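Local coordinates for protein FOKI restriction endonuclease (Planomicrobium okeanokoites, PDB 2FOK) that cuts double-stranded DNA as a type IIS restriction endonuclease, probably recognising its site through helix-turn-helix-related domains and cleaving with a separate metal-dependent PD-(D/E)XK-type domain, at residues G181-L195 / W219-G231. Sequence-based numbering, arbitrary orientation.
Sequences GKNLGFSGESGFTSL and WEGSSDKYARMIG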
loop_
_atom_site.group_PDB
_atom_site.type_symbol
_atom_site.label_atom_id
_atom_site.label_comp_id
_atom_site.label_asym_id
_atom_site.label_seq_id
_atom_site.Cartn_x
_atom_site.Cartn_y
_atom_site.Cartn_z
ATOM N N GLY A 181 4.113 -7.908 1.680
ATOM C CA GLY A 181 3.651 -6.533 1.567
ATOM C C GLY A 181 4.244 -5.538 2.541
ATOM O O GLY A 181 4.440 -4.378 2.200
ATOM N N LYS A 182 4.531 -5.987 3.758
ATOM C CA LYS A 182 5.095 -5.124 4.784
ATOM C C LYS A 182 6.511 -4.632 4.462
ATOM O O LYS A 182 7.000 -3.666 5.057
ATOM C CB LYS A 182 5.093 -5.861 6.121
ATOM C CG LYS A 182 5.690 -7.252 6.054
ATOM C CD LYS A 182 5.694 -7.904 7.422
ATOM C CE LYS A 182 6.640 -9.077 7.451
ATOM N NZ LYS A 182 7.683 -8.895 8.480
ATOM N N ASN A 183 7.168 -5.298 3.521
ATOM C CA ASN A 183 8.519 -4.925 3.127
ATOM C C ASN A 183 8.571 -4.610 1.629
ATOM O O ASN A 183 9.607 -4.758 0.980
ATOM C CB ASN A 183 9.480 -6.064 3.473
ATOM C CG ASN A 183 9.710 -6.197 4.970
ATOM O OD1 ASN A 183 10.059 -5.228 5.644
ATOM N ND2 ASN A 183 9.516 -7.396 5.493
ATOM N N LEU A 184 7.436 -4.152 1.107
ATOM C CA LEU A 184 7.286 -3.829 -0.307
ATOM C C LEU A 184 6.880 -2.368 -0.522
ATOM O O LEU A 184 5.920 -1.877 0.085
ATOM C CB LEU A 184 6.242 -4.762 -0.922
ATOM C CG LEU A 184 5.850 -4.587 -2.391
ATOM C CD1 LEU A 184 7.099 -4.547 -3.249
ATOM C CD2 LEU A 184 4.949 -5.745 -2.813
ATOM N N GLY A 185 7.618 -1.676 -1.386
ATOM C CA GLY A 185 7.321 -0.281 -1.655
ATOM C C GLY A 185 7.734 0.657 -0.532
ATOM O O GLY A 185 8.668 0.378 0.227
ATOM N N PHE A 186 7.040 1.787 -0.435
ATOM C CA PHE A 186 7.320 2.773 0.597
ATOM C C PHE A 186 6.386 2.489 1.762
ATOM O O PHE A 186 5.464 3.252 2.047
ATOM C CB PHE A 186 7.122 4.177 0.017
ATOM C CG PHE A 186 8.120 4.520 -1.056
ATOM C CD1 PHE A 186 9.366 5.038 -0.723
ATOM C CD2 PHE A 186 7.849 4.242 -2.393
ATOM C CE1 PHE A 186 10.343 5.268 -1.712
ATOM C CE2 PHE A 186 8.814 4.468 -3.382
ATOM C CZ PHE A 186 10.065 4.981 -3.033
ATOM N N SER A 187 6.669 1.368 2.426
ATOM C CA SER A 187 5.908 0.832 3.555
ATOM C C SER A 187 5.332 1.770 4.606
ATOM O O SER A 187 6.006 2.666 5.110
ATOM C CB SER A 187 6.740 -0.234 4.277
ATOM O OG SER A 187 7.448 -1.032 3.350
ATOM N N GLY A 188 4.064 1.534 4.929
ATOM C CA GLY A 188 3.393 2.309 5.944
ATOM C C GLY A 188 2.578 3.483 5.470
ATOM O O GLY A 188 1.516 3.758 6.023
ATOM N N GLU A 189 3.067 4.190 4.459
ATOM C CA GLU A 189 2.348 5.351 3.965
ATOM C C GLU A 189 1.172 4.912 3.124
ATOM O O GLU A 189 1.083 3.741 2.746
ATOM C CB GLU A 189 3.285 6.248 3.157
ATOM C CG GLU A 189 3.769 5.655 1.856
ATOM C CD GLU A 189 4.820 6.509 1.203
ATOM O OE1 GLU A 189 5.678 7.062 1.941
ATOM O OE2 GLU A 189 4.786 6.630 -0.046
ATOM N N SER A 190 0.259 5.841 2.846
ATOM C CA SER A 190 -0.920 5.509 2.047
ATOM C C SER A 190 -0.520 5.171 0.607
ATOM O O SER A 190 0.201 5.925 -0.052
ATOM C CB SER A 190 -1.926 6.661 2.076
ATOM O OG SER A 190 -1.358 7.855 1.589
ATOM N N GLY A 191 -0.988 4.022 0.134
ATOM C CA GLY A 191 -0.651 3.570 -1.199
ATOM C C GLY A 191 0.206 2.323 -1.061
ATOM O O GLY A 191 0.260 1.499 -1.965
ATOM N N PHE A 192 0.878 2.192 0.084
ATOM C CA PHE A 192 1.731 1.038 0.385
ATOM C C PHE A 192 1.480 0.574 1.815
ATOM O O PHE A 192 2.410 0.509 2.626
ATOM C CB PHE A 192 3.222 1.382 0.243
ATOM C CG PHE A 192 3.577 2.031 -1.053
ATOM C CD1 PHE A 192 3.829 1.264 -2.178
ATOM C CD2 PHE A 192 3.640 3.417 -1.150
ATOM C CE1 PHE A 192 4.142 1.861 -3.401
ATOM C CE2 PHE A 192 3.950 4.037 -2.357
ATOM C CZ PHE A 192 4.204 3.257 -3.493
ATOM N N THR A 193 0.228 0.244 2.117
ATOM C CA THR A 193 -0.155 -0.215 3.448
ATOM C C THR A 193 -0.238 -1.740 3.489
ATOM O O THR A 193 -0.502 -2.382 2.477
ATOM C CB THR A 193 -1.530 0.357 3.860
ATOM O OG1 THR A 193 -2.543 -0.242 3.055
ATOM C CG2 THR A 193 -1.578 1.865 3.671
ATOM N N SER A 194 -0.016 -2.319 4.662
ATOM C CA SER A 194 -0.072 -3.771 4.810
ATOM C C SER A 194 -0.774 -4.122 6.116
ATOM O O SER A 194 -0.546 -3.479 7.143
ATOM C CB SER A 194 1.348 -4.371 4.801
ATOM O OG SER A 194 1.331 -5.799 4.809
ATOM N N LEU A 195 -1.631 -5.135 6.071
ATOM C CA LEU A 195 -2.361 -5.569 7.254
ATOM C C LEU A 195 -1.573 -6.604 8.040
ATOM O O LEU A 195 -1.134 -7.613 7.482
ATOM C CB LEU A 195 -3.702 -6.202 6.872
ATOM C CG LEU A 195 -4.616 -5.548 5.841
ATOM C CD1 LEU A 195 -5.803 -6.473 5.579
ATOM C CD2 LEU A 195 -5.087 -4.206 6.347
ATOM N N TRP A 219 -9.318 -8.977 1.844
ATOM C CA TRP A 219 -8.950 -8.159 3.003
ATOM C C TRP A 219 -7.469 -7.925 2.805
ATOM O O TRP A 219 -6.660 -8.810 3.091
ATOM C CB TRP A 219 -9.130 -8.956 4.294
ATOM C CG TRP A 219 -10.061 -8.378 5.323
ATOM C CD1 TRP A 219 -9.730 -7.952 6.586
ATOM C CD2 TRP A 219 -11.487 -8.301 5.243
ATOM N NE1 TRP A 219 -10.863 -7.631 7.293
ATOM C CE2 TRP A 219 -11.954 -7.836 6.494
ATOM C CE3 TRP A 219 -12.414 -8.589 4.238
ATOM C CZ2 TRP A 219 -13.308 -7.650 6.764
ATOM C CZ3 TRP A 219 -13.757 -8.405 4.503
ATOM C CH2 TRP A 219 -14.194 -7.940 5.760
ATOM N N GLU A 220 -7.092 -6.753 2.318
ATOM C CA GLU A 220 -5.677 -6.524 2.089
ATOM C C GLU A 220 -5.313 -5.054 1.962
ATOM O O GLU A 220 -6.159 -4.221 1.643
ATOM C CB GLU A 220 -5.241 -7.302 0.833
ATOM C CG GLU A 220 -5.588 -6.605 -0.464
ATOM C CD GLU A 220 -5.878 -7.557 -1.613
ATOM O OE1 GLU A 220 -5.279 -8.647 -1.679
ATOM O OE2 GLU A 220 -6.717 -7.197 -2.459
ATOM N N GLY A 221 -4.047 -4.745 2.236
ATOM C CA GLY A 221 -3.568 -3.378 2.133
ATOM C C GLY A 221 -2.994 -3.184 0.744
ATOM O O GLY A 221 -2.845 -4.156 -0.002
ATOM N N SER A 222 -2.664 -1.949 0.385
ATOM C CA SER A 222 -2.118 -1.690 -0.940
ATOM C C SER A 222 -0.904 -2.550 -1.280
ATOM O O SER A 222 -0.855 -3.129 -2.357
ATOM C CB SER A 222 -1.752 -0.216 -1.093
ATOM O OG SER A 222 -2.336 0.562 -0.072
ATOM N N SER A 223 0.069 -2.641 -0.371
ATOM C CA SER A 223 1.271 -3.438 -0.626
ATOM C C SER A 223 0.945 -4.931 -0.710
ATOM O O SER A 223 1.611 -5.683 -1.433
ATOM C CB SER A 223 2.308 -3.201 0.465
ATOM O OG SER A 223 3.165 -2.116 0.140
ATOM N N ASP A 224 -0.069 -5.361 0.039
ATOM C CA ASP A 224 -0.493 -6.758 0.017
ATOM C C ASP A 224 -1.068 -7.069 -1.371
ATOM O O ASP A 224 -0.941 -8.189 -1.859
ATOM C CB ASP A 224 -1.549 -7.018 1.101
ATOM C CG ASP A 224 -1.099 -6.541 2.474
ATOM O OD1 ASP A 224 0.109 -6.632 2.762
ATOM O OD2 ASP A 224 -1.944 -6.069 3.266
ATOM N N LYS A 225 -1.688 -6.060 -1.988
ATOM C CA LYS A 225 -2.282 -6.138 -3.332
ATOM C C LYS A 225 -1.169 -6.337 -4.361
ATOM O O LYS A 225 -1.207 -7.257 -5.187
ATOM C CB LYS A 225 -3.001 -4.820 -3.651
ATOM C CG LYS A 225 -4.481 -4.942 -3.955
ATOM C CD LYS A 225 -5.317 -4.352 -2.816
ATOM C CE LYS A 225 -5.827 -2.953 -3.139
ATOM N NZ LYS A 225 -6.516 -2.357 -1.966
ATOM N N TYR A 226 -0.188 -5.440 -4.311
ATOM C CA TYR A 226 0.967 -5.474 -5.200
ATOM C C TYR A 226 1.731 -6.788 -5.061
ATOM O O TYR A 226 2.115 -7.379 -6.061
ATOM C CB TYR A 226 1.897 -4.298 -4.887
ATOM C CG TYR A 226 1.240 -2.945 -5.064
ATOM C CD1 TYR A 226 0.341 -2.727 -6.097
ATOM C CD2 TYR A 226 1.517 -1.886 -4.202
ATOM C CE1 TYR A 226 -0.265 -1.504 -6.280
ATOM C CE2 TYR A 226 0.909 -0.641 -4.378
ATOM C CZ TYR A 226 0.016 -0.462 -5.426
ATOM O OH TYR A 226 -0.598 0.758 -5.643
ATOM N N ALA A 227 1.947 -7.243 -3.825
ATOM C CA ALA A 227 2.671 -8.498 -3.566
ATOM C C ALA A 227 1.976 -9.721 -4.151
ATOM O O ALA A 227 2.632 -10.686 -4.545
ATOM C CB ALA A 227 2.846 -8.706 -2.076
ATOM N N ARG A 228 0.647 -9.689 -4.175
ATOM C CA ARG A 228 -0.141 -10.795 -4.701
ATOM C C ARG A 228 -0.068 -10.776 -6.222
ATOM O O ARG A 228 0.064 -11.816 -6.868
ATOM C CB ARG A 228 -1.601 -10.670 -4.235
ATOM C CG ARG A 228 -2.622 -11.340 -5.156
ATOM C CD ARG A 228 -4.058 -11.186 -4.666
ATOM N NE ARG A 228 -4.520 -9.800 -4.659
ATOM C CZ ARG A 228 -4.793 -9.095 -5.753
ATOM N NH1 ARG A 228 -4.651 -9.642 -6.950
ATOM N NH2 ARG A 228 -5.212 -7.838 -5.655
ATOM N N MET A 229 -0.152 -9.576 -6.787
ATOM C CA MET A 229 -0.094 -9.403 -8.233
ATOM C C MET A 229 1.295 -9.732 -8.756
ATOM O O MET A 229 1.455 -10.609 -9.607
ATOM C CB MET A 229 -0.460 -7.963 -8.603
ATOM C CG MET A 229 -1.912 -7.614 -8.303
ATOM S SD MET A 229 -3.022 -8.887 -8.934
ATOM C CE MET A 229 -2.932 -8.519 -10.707
ATOM N N ILE A 230 2.305 -9.031 -8.248
ATOM C CA ILE A 230 3.658 -9.292 -8.700
ATOM C C ILE A 230 4.015 -10.754 -8.474
ATOM O O ILE A 230 4.634 -11.385 -9.330
ATOM C CB ILE A 230 4.687 -8.400 -7.994
ATOM C CG1 ILE A 230 4.286 -6.927 -8.142
ATOM C CG2 ILE A 230 6.076 -8.615 -8.624
ATOM C CD1 ILE A 230 5.088 -5.973 -7.277
ATOM N N GLY A 231 3.614 -11.293 -7.327
ATOM C CA GLY A 231 3.895 -12.686 -7.025
ATOM C C GLY A 231 3.224 -13.633 -8.003
ATOM O O GLY A 231 3.765 -14.692 -8.325
#
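Hydrogen bonds dominate this buried loop-to-helix contact within the second subdomain of the recognition domain, where the loop joining helices 177-181 and 197-205 packs on the N-terminal end of helix 222-236 and the residues leading into it. Asp224, the third residue after the N-cap Gly221, carries much of it. Asp224 OD2 accepts the backbone N-H of Gly221 at 2.7 Å on its anti side, and Leu195 N at 3.0 Å through the syn lone pair. Asp224 OD1 turns its own syn lone pair to Ser194 OG, 2.5 Å away; a chi1 of -174° places that hydroxyl anti to its backbone N. With an alanine here, Leu195 N and Gly221 N would probably be left without their shared acceptor and Ser194 OG without its carboxylate partner. Next to this cluster, Ser223 N donates to Thr193 O (2.9 Å), while Ser222 N reaches Thr193 OG1 at 3.2 Å; the threonine hydroxyl adds a second acceptor to the backbone O. Ser223 OG donates to Leu184 O at 2.8 Å, from above the carbonyl plane. Serine suits this place, small enough to let backbones close in and bearing a hydroxyl donor. Glycine is needed likewise: a side chain on Gly181 would strike Asp224 OD1. Apolar contacts flank the polar centre. Leu184 lays CD2 against Ala227 CB (3.7 Å), and Leu195 CD1 lies 3.5 Å from Glu220 CA, with Ile423 and Met426 of helix 421-436 also touching Leu195. Helix-start N-H groups paired to loop oxygens, and a carboxylate where the helix dipole would probably favour its negative charge, are consistent with a loop held in register with the helix start.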